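Local atomic coordinates of COMB10 (Helicobacter pylori, PDB entry 2BHV), a protein that probably serves as a VirB10-family core subunit of the Com type IV secretion system, a system thought to mediate DNA uptake. Residues A61-A66 against I89-N94; H114-M119 against P233-N238; L150-L155 against I224-D229. All coordinates share one frame; numbering follows the deposited sequence.

Interaction 1 of 3, residues A61-A66 against I89-N94; sequences AGKVIA and IGYYSN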
# COMPACT_ATOMS: atom_id res chain seq x y z
N ALA A 61 17.35 1.05 -14.97
CA ALA A 61 17.87 -0.31 -15.12
C ALA A 61 19.29 -0.15 -15.66
O ALA A 61 19.50 0.60 -16.60
CB ALA A 61 17.02 -1.09 -16.08
N GLY A 62 20.28 -0.83 -15.07
CA GLY A 62 21.67 -0.61 -15.46
C GLY A 62 22.64 -1.71 -15.11
O GLY A 62 22.27 -2.88 -15.07
N LYS A 63 23.88 -1.32 -14.84
CA LYS A 63 24.99 -2.24 -14.53
C LYS A 63 25.42 -2.17 -13.05
O LYS A 63 25.39 -1.10 -12.43
CB LYS A 63 26.18 -1.95 -15.45
CG LYS A 63 27.38 -2.88 -15.28
CD LYS A 63 28.42 -2.71 -16.40
CE LYS A 63 29.48 -1.64 -16.07
NZ LYS A 63 30.70 -1.77 -16.93
N VAL A 64 25.83 -3.30 -12.50
CA VAL A 64 26.30 -3.36 -11.11
C VAL A 64 27.61 -4.11 -11.03
O VAL A 64 27.81 -5.11 -11.72
CB VAL A 64 25.25 -4.02 -10.16
CG1 VAL A 64 24.98 -5.47 -10.53
CG2 VAL A 64 25.69 -3.93 -8.73
N ILE A 65 28.51 -3.61 -10.18
CA ILE A 65 29.78 -4.28 -9.94
C ILE A 65 29.89 -4.62 -8.45
O ILE A 65 29.75 -3.76 -7.60
CB ILE A 65 30.97 -3.42 -10.38
CG1 ILE A 65 30.81 -2.99 -11.83
CG2 ILE A 65 32.28 -4.18 -10.18
CD1 ILE A 65 31.70 -1.83 -12.21
N ALA A 66 30.14 -5.89 -8.16
CA ALA A 66 30.41 -6.33 -6.80
C ALA A 66 31.84 -6.87 -6.67
O ALA A 66 32.49 -7.22 -7.66
CB ALA A 66 29.42 -7.37 -6.38
N ILE A 89 30.57 -8.76 -12.42
CA ILE A 89 29.83 -7.79 -13.21
C ILE A 89 28.44 -8.33 -13.49
O ILE A 89 28.28 -9.44 -14.01
CB ILE A 89 30.56 -7.43 -14.51
CG1 ILE A 89 31.93 -6.84 -14.18
CG2 ILE A 89 29.76 -6.45 -15.32
CD1 ILE A 89 32.90 -6.89 -15.33
N GLY A 90 27.43 -7.54 -13.14
CA GLY A 90 26.03 -7.89 -13.37
C GLY A 90 25.22 -6.79 -14.04
O GLY A 90 25.65 -5.64 -14.12
N TYR A 91 24.04 -7.16 -14.53
CA TYR A 91 23.11 -6.21 -15.12
C TYR A 91 21.79 -6.39 -14.43
O TYR A 91 21.37 -7.51 -14.19
CB TYR A 91 23.00 -6.46 -16.62
CG TYR A 91 24.32 -6.31 -17.31
CD1 TYR A 91 24.78 -5.06 -17.71
CD2 TYR A 91 25.13 -7.41 -17.54
CE1 TYR A 91 26.02 -4.91 -18.34
CE2 TYR A 91 26.37 -7.27 -18.17
CZ TYR A 91 26.81 -6.03 -18.56
OH TYR A 91 28.02 -5.91 -19.17
N TYR A 92 21.15 -5.29 -14.10
CA TYR A 92 19.95 -5.32 -13.29
C TYR A 92 18.82 -4.52 -13.92
O TYR A 92 19.07 -3.54 -14.63
CB TYR A 92 20.23 -4.79 -11.88
CG TYR A 92 20.52 -3.29 -11.80
CD1 TYR A 92 19.48 -2.36 -11.67
CD2 TYR A 92 21.83 -2.80 -11.83
CE1 TYR A 92 19.72 -1.01 -11.59
CE2 TYR A 92 22.09 -1.44 -11.75
CZ TYR A 92 21.03 -0.55 -11.62
OH TYR A 92 21.27 0.81 -11.54
N SER A 93 17.59 -4.95 -13.65
CA SER A 93 16.40 -4.17 -13.99
C SER A 93 15.36 -4.26 -12.89
O SER A 93 15.29 -5.25 -12.16
CB SER A 93 15.80 -4.63 -15.32
OG SER A 93 15.16 -5.89 -15.17
N ASN A 94 14.55 -3.21 -12.77
CA ASN A 94 13.40 -3.22 -11.89
C ASN A 94 12.16 -3.45 -12.73
O ASN A 94 11.93 -2.75 -13.71
CB ASN A 94 13.34 -1.93 -11.08
CG ASN A 94 14.39 -1.91 -9.96
OD1 ASN A 94 15.44 -1.23 -10.07
ND2 ASN A 94 14.12 -2.68 -8.89

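Interaction 2 of 3, residues H114-M119 against P233-N238; sequences HGINIM and PIPREN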
# COMPACT_ATOMS: atom_id res chain seq x y z
N HIS A 114 43.97 -11.35 -11.11
CA HIS A 114 45.00 -11.55 -12.11
C HIS A 114 44.50 -11.27 -13.52
O HIS A 114 45.30 -11.13 -14.44
CB HIS A 114 45.63 -12.94 -12.01
CG HIS A 114 46.73 -13.02 -10.99
ND1 HIS A 114 46.89 -12.08 -9.99
CD2 HIS A 114 47.72 -13.92 -10.82
CE1 HIS A 114 47.94 -12.40 -9.25
NE2 HIS A 114 48.46 -13.52 -9.73
N GLY A 115 43.18 -11.18 -13.67
CA GLY A 115 42.58 -10.76 -14.92
C GLY A 115 42.07 -11.88 -15.80
O GLY A 115 41.90 -11.69 -17.00
N ILE A 116 41.84 -13.06 -15.22
CA ILE A 116 41.17 -14.12 -15.98
C ILE A 116 39.66 -13.86 -15.96
O ILE A 116 39.10 -13.56 -14.91
CB ILE A 116 41.53 -15.59 -15.52
CG1 ILE A 116 40.61 -16.09 -14.41
CG2 ILE A 116 43.02 -15.70 -15.14
CD1 ILE A 116 41.08 -17.40 -13.74
N ASN A 117 39.04 -13.92 -17.14
CA ASN A 117 37.60 -13.72 -17.25
C ASN A 117 36.80 -15.01 -17.16
O ASN A 117 37.00 -15.93 -17.95
CB ASN A 117 37.27 -13.00 -18.55
CG ASN A 117 37.25 -11.50 -18.38
OD1 ASN A 117 36.19 -10.87 -18.45
ND2 ASN A 117 38.43 -10.92 -18.14
N ILE A 118 35.90 -15.07 -16.19
CA ILE A 118 34.98 -16.19 -16.09
C ILE A 118 33.61 -15.78 -16.61
O ILE A 118 32.95 -14.93 -16.00
CB ILE A 118 34.87 -16.66 -14.64
CG1 ILE A 118 36.27 -16.88 -14.04
CG2 ILE A 118 34.06 -17.94 -14.56
CD1 ILE A 118 36.30 -17.07 -12.54
N MET A 119 33.20 -16.36 -17.74
CA MET A 119 31.85 -16.12 -18.28
C MET A 119 30.77 -16.91 -17.56
O MET A 119 30.93 -18.10 -17.28
CB MET A 119 31.79 -16.45 -19.77
CG MET A 119 31.60 -15.23 -20.63
SD MET A 119 32.86 -14.00 -20.27
CE MET A 119 34.36 -14.82 -20.86
N PRO A 233 36.02 -24.84 -16.11
CA PRO A 233 37.14 -25.43 -16.86
C PRO A 233 38.43 -24.67 -16.57
O PRO A 233 38.39 -23.52 -16.11
CB PRO A 233 36.73 -25.26 -18.32
CG PRO A 233 35.66 -24.25 -18.32
CD PRO A 233 34.95 -24.39 -17.01
N ILE A 234 39.57 -25.33 -16.83
CA ILE A 234 40.89 -24.72 -16.70
C ILE A 234 41.00 -23.57 -17.70
O ILE A 234 40.67 -23.75 -18.86
CB ILE A 234 42.02 -25.76 -16.94
CG1 ILE A 234 41.78 -27.04 -16.12
CG2 ILE A 234 43.39 -25.18 -16.61
CD1 ILE A 234 42.29 -28.30 -16.78
N PRO A 235 41.42 -22.39 -17.23
CA PRO A 235 41.45 -21.21 -18.09
C PRO A 235 42.39 -21.34 -19.26
O PRO A 235 43.55 -21.74 -19.09
CB PRO A 235 41.93 -20.09 -17.16
CG PRO A 235 42.62 -20.78 -16.04
CD PRO A 235 41.88 -22.08 -15.87
N ARG A 236 41.89 -21.02 -20.46
CA ARG A 236 42.71 -20.93 -21.66
C ARG A 236 42.76 -19.48 -22.15
O ARG A 236 41.71 -18.88 -22.40
CB ARG A 236 42.16 -21.85 -22.76
CG ARG A 236 42.76 -21.62 -24.15
CD ARG A 236 43.02 -22.96 -24.87
NE ARG A 236 44.42 -23.41 -24.77
CZ ARG A 236 45.00 -23.94 -23.68
NH1 ARG A 236 44.33 -24.10 -22.54
NH2 ARG A 236 46.28 -24.32 -23.74
N GLU A 237 43.97 -18.94 -22.26
CA GLU A 237 44.17 -17.54 -22.68
C GLU A 237 43.26 -16.59 -21.90
O GLU A 237 42.46 -15.83 -22.49
CB GLU A 237 43.97 -17.37 -24.19
CG GLU A 237 45.01 -18.08 -25.05
CD GLU A 237 44.46 -18.49 -26.41
OE1 GLU A 237 43.38 -17.98 -26.80
OE2 GLU A 237 45.12 -19.31 -27.08
N ASN A 238 43.37 -16.65 -20.58
CA ASN A 238 42.62 -15.77 -19.67
C ASN A 238 41.10 -15.88 -19.73
O ASN A 238 40.38 -14.95 -19.33
CB ASN A 238 43.05 -14.31 -19.84
CG ASN A 238 44.41 -14.04 -19.22
OD1 ASN A 238 45.43 -14.65 -19.61
ND2 ASN A 238 44.44 -13.12 -18.25

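Interaction 3 of 3, residues L150-L155 against I224-D229; sequences LLLSTL and ISPNTD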
# COMPACT_ATOMS: atom_id res chain seq x y z
N LEU A 150 17.31 -17.32 -13.66
CA LEU A 150 18.56 -16.79 -13.15
C LEU A 150 19.45 -17.93 -12.70
O LEU A 150 18.98 -18.86 -12.06
CB LEU A 150 18.30 -15.85 -11.97
CG LEU A 150 17.53 -14.58 -12.21
CD1 LEU A 150 17.25 -13.93 -10.87
CD2 LEU A 150 18.29 -13.65 -13.10
N LEU A 151 20.74 -17.85 -13.03
CA LEU A 151 21.66 -18.93 -12.68
C LEU A 151 22.29 -18.69 -11.33
O LEU A 151 22.82 -19.62 -10.72
CB LEU A 151 22.73 -19.12 -13.76
CG LEU A 151 22.26 -19.55 -15.16
CD1 LEU A 151 23.37 -19.38 -16.20
CD2 LEU A 151 21.75 -20.98 -15.16
N LEU A 152 22.23 -17.44 -10.86
CA LEU A 152 22.83 -17.02 -9.59
C LEU A 152 21.85 -16.11 -8.86
O LEU A 152 21.40 -15.11 -9.40
CB LEU A 152 24.11 -16.23 -9.82
CG LEU A 152 25.44 -16.77 -10.35
CD1 LEU A 152 26.10 -17.75 -9.40
CD2 LEU A 152 25.33 -17.30 -11.77
N SER A 153 21.53 -16.46 -7.63
CA SER A 153 20.64 -15.65 -6.82
C SER A 153 21.46 -14.60 -6.10
O SER A 153 22.66 -14.78 -5.92
CB SER A 153 19.92 -16.52 -5.81
OG SER A 153 19.07 -17.44 -6.47
N THR A 154 20.80 -13.52 -5.69
CA THR A 154 21.45 -12.46 -4.93
C THR A 154 20.74 -12.28 -3.62
O THR A 154 19.62 -11.83 -3.59
CB THR A 154 21.44 -11.15 -5.70
OG1 THR A 154 21.87 -11.41 -7.04
CG2 THR A 154 22.36 -10.16 -5.06
N LEU A 155 21.43 -12.64 -2.54
CA LEU A 155 20.87 -12.66 -1.19
C LEU A 155 21.46 -11.56 -0.32
O LEU A 155 22.53 -11.05 -0.62
CB LEU A 155 21.13 -14.02 -0.55
CG LEU A 155 20.35 -15.27 -0.99
CD1 LEU A 155 19.64 -15.17 -2.33
CD2 LEU A 155 21.25 -16.49 -0.96
N ILE A 224 26.17 -13.90 -3.23
CA ILE A 224 25.85 -14.41 -4.54
C ILE A 224 25.85 -15.94 -4.46
O ILE A 224 26.83 -16.54 -4.04
CB ILE A 224 26.84 -13.91 -5.59
CG1 ILE A 224 26.74 -12.39 -5.71
CG2 ILE A 224 26.56 -14.58 -6.94
CD1 ILE A 224 27.81 -11.74 -6.56
N SER A 225 24.73 -16.55 -4.86
CA SER A 225 24.51 -17.97 -4.68
C SER A 225 24.13 -18.68 -5.99
O SER A 225 23.14 -18.35 -6.63
CB SER A 225 23.42 -18.18 -3.64
OG SER A 225 23.12 -19.56 -3.50
N PRO A 226 24.92 -19.68 -6.38
CA PRO A 226 24.61 -20.44 -7.57
C PRO A 226 23.35 -21.27 -7.37
O PRO A 226 23.17 -21.89 -6.32
CB PRO A 226 25.81 -21.37 -7.71
CG PRO A 226 26.87 -20.77 -6.88
CD PRO A 226 26.16 -20.15 -5.75
N ASN A 227 22.48 -21.26 -8.36
CA ASN A 227 21.29 -22.08 -8.33
C ASN A 227 21.54 -23.47 -8.88
O ASN A 227 20.65 -24.32 -8.88
CB ASN A 227 20.17 -21.39 -9.08
CG ASN A 227 19.65 -20.18 -8.36
OD1 ASN A 227 19.56 -20.17 -7.14
ND2 ASN A 227 19.31 -19.14 -9.11
N THR A 228 22.76 -23.69 -9.36
CA THR A 228 23.19 -25.02 -9.74
C THR A 228 24.65 -25.14 -9.49
O THR A 228 25.33 -24.13 -9.31
CB THR A 228 23.04 -25.30 -11.23
OG1 THR A 228 22.06 -24.42 -11.79
CG2 THR A 228 22.60 -26.75 -11.44
N ASP A 229 25.15 -26.36 -9.49
CA ASP A 229 26.57 -26.58 -9.51
C ASP A 229 27.15 -25.86 -10.73
O ASP A 229 26.56 -25.90 -11.81
CB ASP A 229 26.87 -28.08 -9.57
CG ASP A 229 26.34 -28.82 -8.36
OD1 ASP A 229 25.98 -28.17 -7.36
OD2 ASP A 229 26.29 -30.06 -8.39

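Interaction 1 of 3, residues A61-A66 against I89-N94
Tyr92 folds its ring across the backbone of Gly62, where two antiparallel strands lie side by side in the mixed sheet of this VirB10-family domain. Strands 62-68 and 87-94 are neighbours in that sheet, and the pairing divides their side chains between two faces. On the face of Val64 and Tyr92, the tyrosine CG occupies the position between its own backbone N and carbonyl carbon (chi1 69°), which swings the ring over the neighbouring strand. Gly62 N lies above the middle of the ring, and Gly62 CA, 4.1 Å from the Tyr92 ring centroid, makes a CH-pi contact with that ring, over its face. An aromatic lying over a glycine of the adjacent strand recalls the aromatic rescue of glycine described for beta-sheets: the ring covers backbone that has no side chain to protect it. Val64 joins this side obliquely, its CB 4.0 Å from Tyr92 CD2, while Ile56 touches both residues.

The other face carries Lys63, Ile65, Ile89 and Tyr91. Here the aliphatic part of Lys63 runs beside the Tyr91 ring, both side chains pointing the same way, with Lys63 CD 3.8 Å from Tyr91 CE1. The lysine starts with CG anti to its N (chi1 -178°) and bends only at chi3; Lys63 CD also lies 4.1 Å from Ile89 CG2. Tyr91 and Ser93 in turn meet Val135 of helix 132-146, which packs on this side.

Between these two layers the backbones are stitched by nearly straight bonds, Val64 and Gly90 exchanging a reciprocal pair and Tyr92 N reaching Gly62 O at 2.8 Å. The Tyr92 ring is bordered as well as covered: Lys63 O approaches its edge in the ring plane, 3.4 Å from Tyr92 CE2.

Interaction 2 of 3, residues H114-M119 against P233-N238
This is a small polar surface contact in which Asn238, the last residue of the connection between strands 229-231 and 239-245, fastens itself to the backbone of Gly115 and Asn117 just as strand 117-119 begins. Two hydrogen bonds carry it, one from the side chain and one to the main chain of the same asparagine. Asn238 ND2 donates to Gly115 O at 3.2 Å, and the bond is nearly straight at hydrogen (169°). The acceptor lies in the plane of the Asn238 amide, but the donor stands well above the plane of the Gly115 carbonyl. A first torsion of -75° sets the amide carbon beside the Asn238 backbone N and anti to its carbonyl carbon, bringing the amide to Gly115. The main-chain oxygen, Asn238 O, accepts from Asn117 N at 2.8 Å and also lies 3.5 Å from Ile116 CA, a CA-H...O contact.

Apolar packing is slight. Ile116 CD1 lies 4.4 Å from Pro235 CG, the apolar side-chain contact between the two segments. The loop itself turns through Glu237 and Asn238, both with positive phi.

Beyond Asn238 the chain enters strand 239-245, where Val240 bonds to Asn117 and Met119 in parallel pairing; on its other flank strand 117-119 runs antiparallel to strand 103-111, with Ile118 bonded to Ile110.

Interaction 3 of 3, residues L150-L155 against I224-D229
The amide of Asn227 is held at both ends, and each bond runs close to its plane. At one edge, Asn227 ND2 donates to Leu150 O at 3.0 Å, with that oxygen only 8° out of the amide plane although the donor stands above the plane of the Leu150 carbonyl. At the other, Ser153 OG gives its hydrogen to Asn227 OD1 at 2.9 Å, arriving in the carbonyl plane on a lone pair. Two such bonds should fix the rotation of the amide.

Asn227 adds a main-chain tie, its N donating to Leu151 O at 2.9 Å. Its CG lies beside its own N (chi1 -70°), which turns the amide back across the end of the facing strand. The asparagine thus bonds to three of the four residues from Leu150 to Ser153: Leu150 and Leu151 through their carbonyls, Ser153 through its hydroxyl.

Further along, this is ordinary antiparallel pairing, with Ser153 and Ser225 exchanging backbone bonds; Ser153 N to Ser225 O measures 2.7 Å. Leu152, Ile224 and Pro226 form an apolar patch on one face. Leu152 CD1 packs against Pro226 there, 3.6 Å from Pro226 CA and 4.0 Å from Pro226 CB, and also meets Ile224 CG2 at 4.0 Å. The opposite face holds the two serines, and there Leu155 CD2 comes 3.8 Å from Ser225 CB.

Strand 152-156 is the outermost of its sheet within the chain, and Thr154 makes backbone hydrogen bonds to the second subunit, while Leu155 packs on Gly193 of the second subunit. On its other side strand 221-226 pairs antiparallel with strand 48-52, Trp107 of strand 103-111 touches Leu152 and Ile224, and helix 132-146 meets Leu150 and Leu151.

All three contacts reach one mixed sheet, and their chemistry follows their place in it. Interaction 1 lies in its buried middle, its centre about 7 Å from the centre of the chain, and relies on backbone ladders roofed by aromatic and aliphatic groups. Interaction 3, partly buried, keeps the ladder but adds an asparagine clasp where strand 221-226 ends and strand 152-156 begins, beside the subunit interface. Interaction 2, its centre about 24 Å from the centre of the chain, is a surface contact with two hydrogen bonds and little apolar packing. Side chains of strand 103-111 touch all three contacts. Along the chain, interaction 3 is nested inside the loop closed by interaction 2, whereas interaction 1 closes before either opens.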